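Local coordinates for decapping and exoribonuclease protein 1 (Kluyveromyces lactis, PDB 4GPS) that removes NAD caps and m7G caps from the 5' ends of RNAs and degrades RNA as a 5'-3' exoribonuclease, using divalent metal ions, at residues C64-V70 / D375-I380; K175-V179 / F381-K385; H184-I188 / L211-D215; Y350-N354 / F368-V372. All coordinates share one frame; numbering follows the deposited sequence.

Overall arrangement
Starting from the N terminus, the chain leaves strand 60-63 and lays residues 64-70 along the early turns of helix 370-393; this is contact 1, closed only some 300 residues later. Strand 176-181 meets the next part of the same helix in contact 2, whose loop crosses that of contact 1. Helix 182-190 follows directly and packs on strand 210-213 in contact 3, a short loop lying within both. F381 of contact 2 also touches I185 and I188 of contact 3. Contact 4 joins the end of helix 346-353 to the start of helix 370-393, again within the two long loops. Helix 370-393 thus serves contacts 1, 2 and 4.

Contact 1. Residues C64-V70 / D375-I380; sequences CKKFPHV and DWFQHI
The N-terminal segment 64-70, a loop that follows strand 60-63, runs along helix 370-393 and puts F67 between W376 and H379, residues one turn apart. The six-membered ring of W376 turns its edge to the face of F67 in a T-shaped stack, centroids 5.0 Å apart and planes at 74°. W376 CE3 comes nearest, 3.5 Å from F67 CD2. Farther along the same edge, C64 CB lies 3.9 Å from W376 CZ3, while W376 NE1 is taken up by the carbonyl of I188 on helix 182-190. F67 also gives a CH-pi contact: its CB stands over the imidazole of H379, 3.5 Å from the ring centroid. With its CG anti to the backbone N (chi1 -175°), H379 brings that face under F67, and P68 CD reaches H379 ND1 at 3.5 Å. A type I beta turn from C64 to F67 lets both of its end residues face the helix, while K65 and K66 point away from it. In this way a piece of chain far from the metal and substrate sites is laid over the C-terminal helix of the DXO/Dom3Z nuclease. Beyond the turn the contact becomes polar. D375 OD2 accepts the backbone N-H of V70 at 2.7 Å in an almost straight bond (177°), met nearly along the C-O axis of the carboxylate. One water donates to both P68 O, at 2.8 Å, and D375 O, joining the loop backbone to the helix backbone.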
loop_
_atom_site.group_PDB
_atom_site.type_symbol
_atom_site.label_atom_id
_atom_site.label_comp_id
_atom_site.label_asym_id
_atom_site.label_seq_id
_atom_site.Cartn_x
_atom_site.Cartn_y
_atom_site.Cartn_z
ATOM N N CYS A 64 -14.647 1.229 17.843
ATOM C CA CYS A 64 -14.799 0.363 16.686
ATOM C C CYS A 64 -14.141 -0.954 16.986
ATOM O O CYS A 64 -13.961 -1.763 16.067
ATOM C CB CYS A 64 -14.122 0.973 15.453
ATOM S SG CYS A 64 -14.890 2.480 14.845
ATOM N N LYS A 65 -13.783 -1.174 18.258
ATOM C CA LYS A 65 -13.110 -2.411 18.675
ATOM C C LYS A 65 -13.938 -3.681 18.529
ATOM O O LYS A 65 -13.389 -4.785 18.457
ATOM C CB LYS A 65 -12.621 -2.335 20.125
ATOM C CG LYS A 65 -11.609 -3.457 20.464
ATOM C CD LYS A 65 -11.148 -3.448 21.937
ATOM C CE LYS A 65 -10.557 -2.087 22.371
ATOM N NZ LYS A 65 -10.118 -2.004 23.801
ATOM N N LYS A 66 -15.250 -3.540 18.490
ATOM C CA LYS A 66 -16.082 -4.709 18.358
ATOM C C LYS A 66 -16.576 -4.881 16.937
ATOM O O LYS A 66 -17.678 -5.356 16.708
ATOM C CB LYS A 66 -17.242 -4.626 19.351
ATOM C CG LYS A 66 -16.773 -4.768 20.808
ATOM C CD LYS A 66 -17.912 -5.003 21.796
ATOM C CE LYS A 66 -18.772 -3.758 21.961
ATOM N NZ LYS A 66 -19.384 -3.279 20.673
ATOM N N PHE A 67 -15.743 -4.483 15.986
ATOM C CA PHE A 67 -16.068 -4.588 14.574
ATOM C C PHE A 67 -16.249 -6.057 14.201
ATOM O O PHE A 67 -15.498 -6.928 14.630
ATOM C CB PHE A 67 -14.959 -3.944 13.716
ATOM C CG PHE A 67 -13.675 -4.716 13.685
ATOM C CD1 PHE A 67 -13.425 -5.639 12.674
ATOM C CD2 PHE A 67 -12.722 -4.551 14.687
ATOM C CE1 PHE A 67 -12.242 -6.392 12.661
ATOM C CE2 PHE A 67 -11.528 -5.299 14.688
ATOM C CZ PHE A 67 -11.291 -6.222 13.669
ATOM N N PRO A 68 -17.265 -6.350 13.398
ATOM C CA PRO A 68 -17.549 -7.730 12.967
ATOM C C PRO A 68 -16.363 -8.353 12.221
ATOM O O PRO A 68 -15.908 -7.806 11.208
ATOM C CB PRO A 68 -18.758 -7.571 12.043
ATOM C CG PRO A 68 -19.412 -6.261 12.520
ATOM C CD PRO A 68 -18.215 -5.382 12.819
ATOM N N HIS A 69 -15.871 -9.488 12.710
ATOM C CA HIS A 69 -14.761 -10.133 12.056
ATOM C C HIS A 69 -14.657 -11.619 12.258
ATOM O O HIS A 69 -14.992 -12.161 13.311
ATOM C CB HIS A 69 -13.449 -9.490 12.469
ATOM C CG HIS A 69 -13.128 -9.620 13.922
ATOM N ND1 HIS A 69 -12.488 -10.725 14.445
ATOM C CD2 HIS A 69 -13.284 -8.752 14.953
ATOM C CE1 HIS A 69 -12.254 -10.529 15.733
ATOM N NE2 HIS A 69 -12.725 -9.339 16.066
ATOM N N VAL A 70 -14.177 -12.266 11.204
ATOM C CA VAL A 70 -13.957 -13.692 11.145
ATOM C C VAL A 70 -12.971 -14.132 12.244
ATOM O O VAL A 70 -12.161 -13.339 12.747
ATOM C CB VAL A 70 -13.400 -14.017 9.760
ATOM C CG1 VAL A 70 -12.572 -15.205 9.818
ATOM C CG2 VAL A 70 -14.533 -14.208 8.772
ATOM N N ASP A 375 -11.954 -7.738 7.013
ATOM C CA ASP A 375 -13.203 -7.410 7.714
ATOM C C ASP A 375 -13.130 -6.006 8.302
ATOM O O ASP A 375 -14.095 -5.220 8.195
ATOM C CB ASP A 375 -13.504 -8.405 8.844
ATOM C CG ASP A 375 -13.870 -9.796 8.337
ATOM O OD1 ASP A 375 -14.423 -9.944 7.211
ATOM O OD2 ASP A 375 -13.610 -10.753 9.093
ATOM N N TRP A 376 -11.984 -5.691 8.921
ATOM C CA TRP A 376 -11.744 -4.379 9.514
ATOM C C TRP A 376 -11.886 -3.292 8.434
ATOM O O TRP A 376 -12.499 -2.242 8.664
ATOM C CB TRP A 376 -10.336 -4.322 10.088
ATOM C CG TRP A 376 -9.903 -2.928 10.406
ATOM C CD1 TRP A 376 -8.950 -2.205 9.755
ATOM C CD2 TRP A 376 -10.409 -2.074 11.457
ATOM N NE1 TRP A 376 -8.827 -0.966 10.326
ATOM C CE2 TRP A 376 -9.708 -0.853 11.369
ATOM C CE3 TRP A 376 -11.390 -2.226 12.455
ATOM C CZ2 TRP A 376 -9.949 0.219 12.248
ATOM C CZ3 TRP A 376 -11.627 -1.162 13.321
ATOM C CH2 TRP A 376 -10.908 0.046 13.210
ATOM N N PHE A 377 -11.283 -3.571 7.272
ATOM C CA PHE A 377 -11.316 -2.697 6.113
ATOM C C PHE A 377 -12.764 -2.311 5.761
ATOM O O PHE A 377 -13.080 -1.127 5.622
ATOM C CB PHE A 377 -10.666 -3.419 4.924
ATOM C CG PHE A 377 -10.738 -2.663 3.635
ATOM C CD1 PHE A 377 -11.206 -3.280 2.488
ATOM C CD2 PHE A 377 -10.221 -1.372 3.536
ATOM C CE1 PHE A 377 -11.134 -2.630 1.252
ATOM C CE2 PHE A 377 -10.145 -0.712 2.315
ATOM C CZ PHE A 377 -10.595 -1.344 1.171
ATOM N N GLN A 378 -13.610 -3.329 5.596
ATOM C CA GLN A 378 -15.031 -3.168 5.278
ATOM C C GLN A 378 -15.721 -2.349 6.342
ATOM O O GLN A 378 -16.581 -1.521 6.016
ATOM C CB GLN A 378 -15.736 -4.534 5.216
ATOM C CG GLN A 378 -15.477 -5.336 3.928
ATOM C CD GLN A 378 -15.994 -4.611 2.682
ATOM O OE1 GLN A 378 -17.090 -4.038 2.702
ATOM N NE2 GLN A 378 -15.216 -4.643 1.594
ATOM N N HIS A 379 -15.342 -2.583 7.604
ATOM C CA HIS A 379 -15.950 -1.879 8.735
ATOM C C HIS A 379 -15.665 -0.385 8.879
ATOM O O HIS A 379 -16.604 0.403 8.744
ATOM C CB HIS A 379 -15.609 -2.561 10.075
ATOM C CG HIS A 379 -16.301 -1.942 11.256
ATOM N ND1 HIS A 379 -17.619 -2.198 11.568
ATOM C CD2 HIS A 379 -15.868 -1.050 12.180
ATOM C CE1 HIS A 379 -17.967 -1.494 12.633
ATOM N NE2 HIS A 379 -16.923 -0.791 13.024
ATOM N N ILE A 380 -14.415 0.019 9.155
ATOM C CA ILE A 380 -14.134 1.456 9.359
ATOM C C ILE A 380 -14.411 2.282 8.163
ATOM O O ILE A 380 -14.727 3.452 8.323
ATOM C CB ILE A 380 -12.662 1.865 9.751
ATOM C CG1 ILE A 380 -11.724 0.726 9.470
ATOM C CG2 ILE A 380 -12.608 2.493 11.153
ATOM C CD1 ILE A 380 -11.300 0.769 8.073
HETATM O O HOH W 1 -16.709 -6.158 9.119
#

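Contact 2. Residues K175-V179 / F381-K385; sequences KTTFV and FQVLK
F178 on strand 176-181 reaches across to F381, L384 and K385 of helix 370-393. Its CB points toward the helix, and CG, anti to the carbonyl carbon (chi1 -73°), starts a ring that lies beneath F381. F381 CD1 stands over the centre of the F178 face, 3.9 Å from F178 CE1, and F381 CE1 lies over the CG and CD2 side of the ring. This is a T-shaped pair with centroids 5.1 Å apart and planes at 88°. At the far end, F178 CZ touches K385 CB at 3.8 Å, near the plane of the phenyl ring, and lies 4.3 Å from L384 CB. An alanine at F178 is likely to open a gap between strand and helix and deprive the F381 edge of the face it packs against. Alongside, T176 takes the aliphatic part of K385: K385 CG is 3.6 Å from T176 CB, and K385 CD is 3.5 Å from T176 OG1. The lysine chain is bent at chi2 and chi3, carrying its ammonium past the threonine to a salt bridge with E272. K385 NZ also donates to a water at 2.9 Å, which in turn makes only a weak bond to T176 OG1. The strand and helix axes are 10.6 Å apart at closest approach and run at 103° to each other; T176 and F178, two apart on the strand, both turn toward the helix. The direct contact is therefore mainly apolar and aromatic, while the buried lysine charge is probably balanced by E272 from beside the two segments.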
loop_
_atom_site.group_PDB
_atom_site.type_symbol
_atom_site.label_atom_id
_atom_site.label_comp_id
_atom_site.label_asym_id
_atom_site.label_seq_id
_atom_site.Cartn_x
_atom_site.Cartn_y
_atom_site.Cartn_z
ATOM N N LYS A 175 -22.179 6.614 -5.452
ATOM C CA LYS A 175 -21.383 6.147 -4.323
ATOM C C LYS A 175 -20.479 7.239 -3.781
ATOM O O LYS A 175 -20.290 8.271 -4.417
ATOM C CB LYS A 175 -20.530 4.948 -4.755
ATOM C CG LYS A 175 -21.370 3.781 -5.243
ATOM C CD LYS A 175 -20.557 2.696 -5.906
ATOM C CE LYS A 175 -19.915 1.811 -4.875
ATOM N NZ LYS A 175 -19.205 0.692 -5.574
ATOM N N THR A 176 -19.954 7.041 -2.582
ATOM C CA THR A 176 -18.994 8.003 -2.018
ATOM C C THR A 176 -17.620 7.419 -2.416
ATOM O O THR A 176 -17.371 6.219 -2.246
ATOM C CB THR A 176 -19.067 8.056 -0.474
ATOM O OG1 THR A 176 -20.338 8.577 -0.063
ATOM C CG2 THR A 176 -17.961 8.948 0.091
ATOM N N THR A 177 -16.744 8.232 -2.990
ATOM C CA THR A 177 -15.425 7.732 -3.364
ATOM C C THR A 177 -14.393 8.326 -2.417
ATOM O O THR A 177 -14.429 9.526 -2.188
ATOM C CB THR A 177 -15.032 8.161 -4.811
ATOM O OG1 THR A 177 -15.995 7.663 -5.747
ATOM C CG2 THR A 177 -13.670 7.582 -5.178
ATOM N N PHE A 178 -13.526 7.509 -1.811
ATOM C CA PHE A 178 -12.442 8.078 -0.983
ATOM C C PHE A 178 -11.279 8.174 -1.959
ATOM O O PHE A 178 -11.011 7.212 -2.702
ATOM C CB PHE A 178 -12.018 7.178 0.183
ATOM C CG PHE A 178 -13.006 7.129 1.310
ATOM C CD1 PHE A 178 -14.164 6.348 1.209
ATOM C CD2 PHE A 178 -12.768 7.828 2.485
ATOM C CE1 PHE A 178 -15.067 6.256 2.256
ATOM C CE2 PHE A 178 -13.665 7.742 3.538
ATOM C CZ PHE A 178 -14.821 6.951 3.429
ATOM N N VAL A 179 -10.619 9.333 -1.970
ATOM C CA VAL A 179 -9.484 9.636 -2.856
ATOM C C VAL A 179 -8.216 9.690 -2.003
ATOM O O VAL A 179 -8.132 10.476 -1.079
ATOM C CB VAL A 179 -9.728 11.001 -3.529
ATOM C CG1 VAL A 179 -8.629 11.328 -4.546
ATOM C CG2 VAL A 179 -11.110 10.975 -4.194
ATOM N N PHE A 381 -14.269 1.736 6.956
ATOM C CA PHE A 381 -14.586 2.619 5.852
ATOM C C PHE A 381 -16.063 2.992 5.815
ATOM O O PHE A 381 -16.395 4.122 5.496
ATOM C CB PHE A 381 -14.067 2.073 4.524
ATOM C CG PHE A 381 -12.665 2.501 4.237
ATOM C CD1 PHE A 381 -12.410 3.748 3.693
ATOM C CD2 PHE A 381 -11.586 1.675 4.561
ATOM C CE1 PHE A 381 -11.094 4.169 3.465
ATOM C CE2 PHE A 381 -10.292 2.080 4.346
ATOM C CZ PHE A 381 -10.034 3.331 3.795
ATOM N N GLN A 382 -16.935 2.071 6.209
ATOM C CA GLN A 382 -18.360 2.350 6.234
ATOM C C GLN A 382 -18.602 3.299 7.404
ATOM O O GLN A 382 -19.343 4.274 7.296
ATOM C CB GLN A 382 -19.157 1.052 6.420
ATOM C CG GLN A 382 -20.680 1.214 6.341
ATOM C CD GLN A 382 -21.144 1.787 5.004
ATOM O OE1 GLN A 382 -20.490 1.600 3.986
ATOM N NE2 GLN A 382 -22.281 2.484 5.011
ATOM N N VAL A 383 -17.954 3.034 8.528
ATOM C CA VAL A 383 -18.114 3.911 9.676
ATOM C C VAL A 383 -17.618 5.337 9.315
ATOM O O VAL A 383 -18.331 6.329 9.544
ATOM C CB VAL A 383 -17.366 3.312 10.899
ATOM C CG1 VAL A 383 -17.295 4.317 12.032
ATOM C CG2 VAL A 383 -18.078 2.026 11.354
ATOM N N LEU A 384 -16.426 5.436 8.722
ATOM C CA LEU A 384 -15.864 6.732 8.322
ATOM C C LEU A 384 -16.740 7.494 7.312
ATOM O O LEU A 384 -16.915 8.712 7.422
ATOM C CB LEU A 384 -14.466 6.560 7.719
ATOM C CG LEU A 384 -13.349 6.198 8.685
ATOM C CD1 LEU A 384 -12.137 5.717 7.930
ATOM C CD2 LEU A 384 -13.007 7.408 9.542
ATOM N N LYS A 385 -17.296 6.780 6.337
ATOM C CA LYS A 385 -18.124 7.427 5.332
ATOM C C LYS A 385 -19.400 8.010 5.919
ATOM O O LYS A 385 -19.696 9.189 5.728
ATOM C CB LYS A 385 -18.470 6.446 4.225
ATOM C CG LYS A 385 -19.108 7.133 3.045
ATOM C CD LYS A 385 -20.603 7.060 3.088
ATOM C CE LYS A 385 -21.078 5.695 2.659
ATOM N NZ LYS A 385 -22.547 5.727 2.436
HETATM O O HOH W 2 -23.103 6.645 -0.293
#

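Contact 3. Residues H184-I188 / L211-D215; sequences HIIDI and LISVD
I212, on strand 210-213, meets helix 182-190 with both of its branches. The aliphatic contacts are at its long branch, where I212 CD1 lies 3.8 Å from I185 CD1 and 4.0 Å from I188 CD1. I188 reaches I212 tip to tip, whereas I185 comes across it at about a right angle. The I212 CG1 branch is anti to the carbonyl carbon (chi1 -59°), which carries CD1 to the two helix isoleucines and leaves CG2 for H184. Contacts with the histidine form the second group. H184 CB packs 3.8 Å from I212 CG2, the two side chains passing in opposite directions; farther along, the imidazole lies obliquely against the methyl groups of V214. Outside the two segments, D187 makes a salt bridge to R313 on helix 305-319. The helix and strand axes lie at 81°, 9.9 Å apart, so the helix crosses the strand almost squarely. The arrangement is helix-on-sheet packing in the alpha/beta core of the PD-(D/E)XK nuclease fold, with I185 about 9 Å, side chain to side chain, from Q317, a probable substrate-binding residue.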
loop_
_atom_site.group_PDB
_atom_site.type_symbol
_atom_site.label_atom_id
_atom_site.label_comp_id
_atom_site.label_asym_id
_atom_site.label_seq_id
_atom_site.Cartn_x
_atom_site.Cartn_y
_atom_site.Cartn_z
ATOM N N HIS A 184 -1.935 5.755 2.869
ATOM C CA HIS A 184 -2.934 5.996 3.911
ATOM C C HIS A 184 -4.019 4.951 3.975
ATOM O O HIS A 184 -4.602 4.759 5.040
ATOM C CB HIS A 184 -3.580 7.368 3.772
ATOM C CG HIS A 184 -2.595 8.485 3.774
ATOM N ND1 HIS A 184 -1.545 8.543 4.666
ATOM C CD2 HIS A 184 -2.454 9.549 2.950
ATOM C CE1 HIS A 184 -0.792 9.591 4.386
ATOM N NE2 HIS A 184 -1.321 10.217 3.349
ATOM N N ILE A 185 -4.310 4.289 2.852
ATOM C CA ILE A 185 -5.321 3.258 2.895
ATOM C C ILE A 185 -4.641 2.112 3.657
ATOM O O ILE A 185 -5.205 1.539 4.580
ATOM C CB ILE A 185 -5.789 2.817 1.472
ATOM C CG1 ILE A 185 -6.384 4.013 0.693
ATOM C CG2 ILE A 185 -6.862 1.777 1.611
ATOM C CD1 ILE A 185 -7.503 4.710 1.460
ATOM N N ILE A 186 -3.410 1.799 3.309
ATOM C CA ILE A 186 -2.732 0.765 4.043
ATOM C C ILE A 186 -2.721 1.111 5.564
ATOM O O ILE A 186 -3.050 0.251 6.396
ATOM C CB ILE A 186 -1.284 0.561 3.515
ATOM C CG1 ILE A 186 -1.335 -0.011 2.108
ATOM C CG2 ILE A 186 -0.496 -0.412 4.415
ATOM C CD1 ILE A 186 -0.079 0.271 1.312
ATOM N N ASP A 187 -2.380 2.353 5.930
ATOM C CA ASP A 187 -2.324 2.716 7.353
ATOM C C ASP A 187 -3.647 2.444 8.064
ATOM O O ASP A 187 -3.660 1.942 9.183
ATOM C CB ASP A 187 -1.991 4.209 7.598
ATOM C CG ASP A 187 -0.554 4.592 7.223
ATOM O OD1 ASP A 187 0.385 3.776 7.414
ATOM O OD2 ASP A 187 -0.377 5.743 6.739
ATOM N N ILE A 188 -4.751 2.811 7.424
ATOM C CA ILE A 188 -6.048 2.621 8.014
ATOM C C ILE A 188 -6.377 1.143 8.187
ATOM O O ILE A 188 -6.929 0.768 9.202
ATOM C CB ILE A 188 -7.131 3.278 7.156
ATOM C CG1 ILE A 188 -7.008 4.793 7.260
ATOM C CG2 ILE A 188 -8.525 2.747 7.575
ATOM C CD1 ILE A 188 -7.599 5.540 6.061
ATOM N N LEU A 211 -11.429 13.244 0.380
ATOM C CA LEU A 211 -10.003 13.253 0.122
ATOM C C LEU A 211 -9.257 12.976 1.407
ATOM O O LEU A 211 -9.461 13.666 2.392
ATOM C CB LEU A 211 -9.576 14.622 -0.410
ATOM C CG LEU A 211 -8.078 14.808 -0.644
ATOM C CD1 LEU A 211 -7.585 13.806 -1.663
ATOM C CD2 LEU A 211 -7.818 16.226 -1.142
ATOM N N ILE A 212 -8.397 11.966 1.401
ATOM C CA ILE A 212 -7.595 11.630 2.580
ATOM C C ILE A 212 -6.204 12.239 2.409
ATOM O O ILE A 212 -5.658 12.225 1.299
ATOM C CB ILE A 212 -7.417 10.099 2.728
ATOM C CG1 ILE A 212 -8.780 9.425 2.837
ATOM C CG2 ILE A 212 -6.561 9.785 3.953
ATOM C CD1 ILE A 212 -8.719 7.942 3.103
ATOM N N SER A 213 -5.645 12.775 3.493
ATOM C CA SER A 213 -4.291 13.353 3.488
ATOM C C SER A 213 -3.720 13.379 4.922
ATOM O O SER A 213 -4.354 12.877 5.834
ATOM C CB SER A 213 -4.296 14.763 2.884
ATOM O OG SER A 213 -5.138 15.642 3.613
ATOM N N VAL A 214 -2.533 13.933 5.125
ATOM C CA VAL A 214 -1.950 13.978 6.466
ATOM C C VAL A 214 -1.466 15.343 6.880
ATOM O O VAL A 214 -1.479 16.271 6.080
ATOM C CB VAL A 214 -0.706 13.086 6.594
ATOM C CG1 VAL A 214 -1.059 11.774 7.249
ATOM C CG2 VAL A 214 -0.065 12.904 5.227
ATOM N N ASP A 215 -0.992 15.407 8.132
ATOM C CA ASP A 215 -0.409 16.597 8.782
ATOM C C ASP A 215 -1.432 17.619 9.280
ATOM O O ASP A 215 -1.091 18.543 10.028
ATOM C CB ASP A 215 0.585 17.300 7.841
ATOM C CG ASP A 215 1.868 17.735 8.542
ATOM O OD1 ASP A 215 1.814 18.224 9.701
ATOM O OD2 ASP A 215 2.939 17.605 7.909
#

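Contact 4. Residues Y350-N354 / F368-V372; sequences YHKIN and FNPNV
The Y350 ring has N354 CB over one face, 3.6 Å above its plane and offset toward the rim, and the N371 amide at its edge; ring and amide planes are 85° apart. P370 CG comes up obliquely, 3.9 Å from Y350 CE1. The ring reaches these partners because its CG is anti to the backbone N (chi1 180°), and its hydroxyl is hydrogen-bonded to the carbonyl of V76. A leucine at Y350 would probably leave that carbonyl without its hydroxyl partner and uncover one side of P370. The same proline ring slides past I353 in the opposite direction, its CG lying against CG1 and CD1 of the isoleucine. Next to it, N369 caps helix 370-393: N369 OD1 accepts from N371 N at 2.8 Å, in the carbonyl plane and on a lone pair, with an N-H...O angle of 151°. N369 ND2 donates to the carbonyls of V72 and Y74. A water donates to I353 O at 3.0 Å and to F368 O at 2.6 Å, bridging the two backbones. The contact thus sets the end of helix 346-353 against the start of helix 370-393, with helix 305-319 beside them, where I353 meets L311 and P370 meets W315.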
loop_
_atom_site.group_PDB
_atom_site.type_symbol
_atom_site.label_atom_id
_atom_site.label_comp_id
_atom_site.label_asym_id
_atom_site.label_seq_id
_atom_site.Cartn_x
_atom_site.Cartn_y
_atom_site.Cartn_z
ATOM N N TYR A 350 0.053 -14.310 0.453
ATOM C CA TYR A 350 -1.133 -14.717 1.223
ATOM C C TYR A 350 -0.942 -16.039 1.960
ATOM O O TYR A 350 -1.209 -16.151 3.155
ATOM C CB TYR A 350 -2.349 -14.880 0.311
ATOM C CG TYR A 350 -3.558 -15.297 1.086
ATOM C CD1 TYR A 350 -4.195 -14.400 1.936
ATOM C CD2 TYR A 350 -4.021 -16.615 1.048
ATOM C CE1 TYR A 350 -5.268 -14.797 2.748
ATOM C CE2 TYR A 350 -5.099 -17.027 1.860
ATOM C CZ TYR A 350 -5.719 -16.101 2.709
ATOM O OH TYR A 350 -6.801 -16.465 3.491
ATOM N N HIS A 351 -0.501 -17.043 1.212
ATOM C CA HIS A 351 -0.287 -18.368 1.765
ATOM C C HIS A 351 0.771 -18.313 2.874
ATOM O O HIS A 351 0.616 -18.976 3.883
ATOM C CB HIS A 351 0.128 -19.359 0.651
ATOM C CG HIS A 351 0.538 -20.709 1.166
ATOM N ND1 HIS A 351 -0.349 -21.580 1.777
ATOM C CD2 HIS A 351 1.757 -21.299 1.246
ATOM C CE1 HIS A 351 0.312 -22.637 2.216
ATOM N NE2 HIS A 351 1.590 -22.491 1.908
ATOM N N LYS A 352 1.832 -17.524 2.702
ATOM C CA LYS A 352 2.857 -17.434 3.740
ATOM C C LYS A 352 2.239 -16.909 5.061
ATOM O O LYS A 352 2.622 -17.359 6.141
ATOM C CB LYS A 352 4.015 -16.525 3.262
ATOM C CG LYS A 352 5.316 -16.593 4.084
ATOM C CD LYS A 352 6.460 -15.923 3.316
ATOM C CE LYS A 352 7.809 -16.053 4.031
ATOM N NZ LYS A 352 8.232 -17.485 4.289
ATOM N N ILE A 353 1.269 -15.994 4.984
ATOM C CA ILE A 353 0.660 -15.461 6.212
ATOM C C ILE A 353 -0.667 -16.080 6.650
ATOM O O ILE A 353 -1.183 -15.718 7.709
ATOM C CB ILE A 353 0.481 -13.896 6.166
ATOM C CG1 ILE A 353 -0.488 -13.491 5.064
ATOM C CG2 ILE A 353 1.832 -13.212 5.901
ATOM C CD1 ILE A 353 -0.662 -11.994 4.991
ATOM N N ASN A 354 -1.222 -17.007 5.863
ATOM C CA ASN A 354 -2.496 -17.662 6.243
ATOM C C ASN A 354 -2.501 -19.159 5.905
ATOM O O ASN A 354 -2.646 -19.542 4.741
ATOM C CB ASN A 354 -3.682 -16.966 5.556
ATOM C CG ASN A 354 -5.033 -17.478 6.046
ATOM O OD1 ASN A 354 -5.498 -17.134 7.141
ATOM N ND2 ASN A 354 -5.673 -18.297 5.231
ATOM N N PHE A 368 -2.508 -11.219 13.035
ATOM C CA PHE A 368 -2.191 -10.677 11.707
ATOM C C PHE A 368 -2.869 -11.476 10.576
ATOM O O PHE A 368 -2.265 -11.812 9.547
ATOM C CB PHE A 368 -0.669 -10.663 11.481
ATOM C CG PHE A 368 0.117 -10.070 12.619
ATOM C CD1 PHE A 368 0.630 -10.888 13.633
ATOM C CD2 PHE A 368 0.336 -8.695 12.691
ATOM C CE1 PHE A 368 1.349 -10.343 14.702
ATOM C CE2 PHE A 368 1.049 -8.141 13.749
ATOM C CZ PHE A 368 1.558 -8.973 14.762
ATOM N N ASN A 369 -4.142 -11.775 10.764
ATOM C CA ASN A 369 -4.866 -12.533 9.765
ATOM C C ASN A 369 -5.359 -11.598 8.641
ATOM O O ASN A 369 -6.134 -10.673 8.900
ATOM C CB ASN A 369 -6.057 -13.238 10.439
ATOM C CG ASN A 369 -6.679 -14.307 9.561
ATOM O OD1 ASN A 369 -6.971 -14.088 8.379
ATOM N ND2 ASN A 369 -6.901 -15.473 10.143
ATOM N N PRO A 370 -4.939 -11.847 7.384
ATOM C CA PRO A 370 -5.380 -10.998 6.272
ATOM C C PRO A 370 -6.910 -10.948 6.165
ATOM O O PRO A 370 -7.465 -9.980 5.639
ATOM C CB PRO A 370 -4.779 -11.659 5.039
ATOM C CG PRO A 370 -3.751 -12.592 5.578
ATOM C CD PRO A 370 -4.222 -13.033 6.901
ATOM N N ASN A 371 -7.593 -11.987 6.651
ATOM C CA ASN A 371 -9.049 -12.013 6.558
ATOM C C ASN A 371 -9.681 -11.070 7.554
ATOM O O ASN A 371 -10.686 -10.419 7.257
ATOM C CB ASN A 371 -9.570 -13.427 6.725
ATOM C CG ASN A 371 -9.134 -14.325 5.594
ATOM O OD1 ASN A 371 -8.235 -15.172 5.762
ATOM N ND2 ASN A 371 -9.751 -14.145 4.424
ATOM N N VAL A 372 -9.084 -10.970 8.733
ATOM C CA VAL A 372 -9.575 -10.031 9.728
ATOM C C VAL A 372 -9.251 -8.612 9.207
ATOM O O VAL A 372 -10.068 -7.716 9.326
ATOM C CB VAL A 372 -8.901 -10.309 11.085
ATOM C CG1 VAL A 372 -9.209 -9.205 12.081
ATOM C CG2 VAL A 372 -9.398 -11.660 11.594
HETATM O O HOH W 3 -0.283 -13.428 9.495
#